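Local coordinates for Non-heme chloroperoxidase CPO-A1 (Streptomyces aureofaciens, PDB 1A8Q), which is a cofactor-free haloperoxidase able to brominate, and may act as a chlorinating enzyme in 7-chlorotetracycline biosynthesis, at residues H52-H57 and D70-D75. Numbering follows the deposited sequence.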
# COMPACT_ATOMS: atom_id res chain seq x y z
N HIS A 52 -6.53 6.19 -5.86
CA HIS A 52 -6.02 6.28 -7.22
C HIS A 52 -5.36 4.97 -7.60
O HIS A 52 -5.04 4.14 -6.76
CB HIS A 52 -4.96 7.40 -7.40
CG HIS A 52 -3.80 7.27 -6.47
ND1 HIS A 52 -3.94 7.24 -5.11
CD2 HIS A 52 -2.45 7.15 -6.72
CE1 HIS A 52 -2.77 7.14 -4.52
NE2 HIS A 52 -1.83 7.09 -5.47
N ASP A 53 -5.20 4.77 -8.91
CA ASP A 53 -4.49 3.62 -9.43
C ASP A 53 -3.07 4.10 -9.83
O ASP A 53 -2.95 5.08 -10.58
CB ASP A 53 -5.16 3.13 -10.73
CG ASP A 53 -6.54 2.49 -10.48
OD1 ASP A 53 -6.94 2.22 -9.34
OD2 ASP A 53 -7.22 2.22 -11.51
N ARG A 54 -2.08 3.42 -9.28
CA ARG A 54 -0.67 3.80 -9.56
C ARG A 54 -0.43 3.70 -11.07
O ARG A 54 -1.06 2.91 -11.75
CB ARG A 54 0.23 2.84 -8.79
CG ARG A 54 1.74 3.10 -8.94
CD ARG A 54 2.55 2.32 -7.87
NE ARG A 54 2.14 2.86 -6.56
CZ ARG A 54 1.49 2.16 -5.65
NH1 ARG A 54 1.16 0.87 -5.73
NH2 ARG A 54 1.13 2.79 -4.51
N ARG A 55 0.48 4.51 -11.59
CA ARG A 55 0.82 4.44 -13.03
C ARG A 55 1.04 2.99 -13.39
O ARG A 55 1.61 2.17 -12.69
CB ARG A 55 2.08 5.28 -13.32
CG ARG A 55 3.30 4.72 -12.58
CD ARG A 55 4.38 5.78 -12.50
NE ARG A 55 4.95 6.17 -13.77
CZ ARG A 55 4.87 7.35 -14.38
NH1 ARG A 55 4.25 8.43 -13.98
NH2 ARG A 55 5.50 7.47 -15.56
N GLY A 56 0.51 2.59 -14.61
CA GLY A 56 0.70 1.19 -14.99
C GLY A 56 -0.13 0.15 -14.26
O GLY A 56 0.11 -1.04 -14.41
N HIS A 57 -1.17 0.56 -13.50
CA HIS A 57 -2.02 -0.36 -12.77
C HIS A 57 -3.48 0.09 -13.04
O HIS A 57 -3.69 1.27 -13.35
CB HIS A 57 -1.76 -0.28 -11.24
CG HIS A 57 -0.38 -0.71 -10.79
ND1 HIS A 57 0.78 -0.04 -11.11
CD2 HIS A 57 -0.04 -1.76 -10.01
CE1 HIS A 57 1.81 -0.67 -10.59
NE2 HIS A 57 1.35 -1.74 -9.94
N ASP A 70 10.24 7.93 -6.21
CA ASP A 70 10.18 9.37 -6.44
C ASP A 70 9.06 9.72 -7.44
O ASP A 70 8.30 10.64 -7.24
CB ASP A 70 11.52 9.83 -7.02
CG ASP A 70 12.61 9.89 -5.97
OD1 ASP A 70 12.37 9.90 -4.75
OD2 ASP A 70 13.79 9.95 -6.41
N THR A 71 8.95 8.92 -8.52
CA THR A 71 7.88 9.20 -9.49
C THR A 71 6.51 8.91 -8.86
O THR A 71 5.61 9.72 -9.08
CB THR A 71 8.05 8.28 -10.72
OG1 THR A 71 9.32 8.63 -11.34
CG2 THR A 71 6.96 8.53 -11.74
N PHE A 72 6.37 7.79 -8.16
CA PHE A 72 5.06 7.53 -7.51
C PHE A 72 4.66 8.66 -6.56
O PHE A 72 3.51 9.07 -6.54
CB PHE A 72 5.10 6.23 -6.69
CG PHE A 72 5.43 4.99 -7.51
CD1 PHE A 72 5.07 4.90 -8.84
CD2 PHE A 72 6.11 3.94 -6.89
CE1 PHE A 72 5.42 3.74 -9.55
CE2 PHE A 72 6.42 2.79 -7.60
CZ PHE A 72 6.05 2.71 -8.94
N ALA A 73 5.64 9.14 -5.77
CA ALA A 73 5.32 10.24 -4.85
C ALA A 73 4.96 11.51 -5.56
O ALA A 73 4.11 12.30 -5.13
CB ALA A 73 6.56 10.48 -3.96
N ASP A 74 5.57 11.85 -6.71
CA ASP A 74 5.29 13.06 -7.43
C ASP A 74 3.91 12.93 -8.11
O ASP A 74 3.22 13.93 -8.30
CB ASP A 74 6.35 13.45 -8.46
CG ASP A 74 7.67 13.84 -7.81
OD1 ASP A 74 7.76 14.00 -6.60
OD2 ASP A 74 8.69 13.95 -8.58
N ASP A 75 3.60 11.71 -8.58
CA ASP A 75 2.25 11.50 -9.13
C ASP A 75 1.22 11.73 -8.02
O ASP A 75 0.22 12.41 -8.31
CB ASP A 75 2.10 10.09 -9.69
CG ASP A 75 2.88 9.86 -10.98
OD1 ASP A 75 3.42 10.76 -11.61
OD2 ASP A 75 2.90 8.66 -11.38
O HOH W 1 1.82 6.51 -9.97
O HOH W 2 3.90 11.29 -14.32
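R55 and D75 form the salt bridge that ties the loop after strand 48-52 to helix 69-82. NH1 of R55 donates to OD2 of D75 at 2.9 Å, nearly straight (172°). The bond uses the syn lone pair of OD2, and the acceptor lies in the guanidinium plane. Guanidinium and carboxylate are nearly coplanar. OD1 of D75 has a second cationic partner, R6.

Two waters widen this link. One accepts from the backbone N of R55 and donates to OD2 of D75. The other accepts from R55 NH1 and donates to D75 OD1.

The nonpolar part centres on F72. CD of R54 sits over the middle of the ring, 3.6 Å from its centroid, as a CH-pi contact. The bend at chi3 (-64°) turns the R54 guanidinium out of a flat stack, its plane 57° from the ring. Its polar end is held by a salt bridge to E99 and a hydrogen bond from NH1 to the backbone O of H26. R55 meets the same ring at its edge, with CD 3.7 Å from CE1 of F72. CG2 of T71 lies over one face of the R55 guanidinium, 3.5 Å from NH1.

R54 to H57 make a type II turn. ND1 of H57 donates a hydrogen bond to the backbone O of R55, 2.8 Å away, from above the carbonyl plane.

In this alpha/beta hydrolase fold, the side chain of R54 lies about 8 Å from that of S94 of the catalytic triad. Each buried arginine faces an acid, R55 facing D75 and R54 facing E99, which probably offsets the cost of burying their charge; D75, shared with R6, is probably kept ionised.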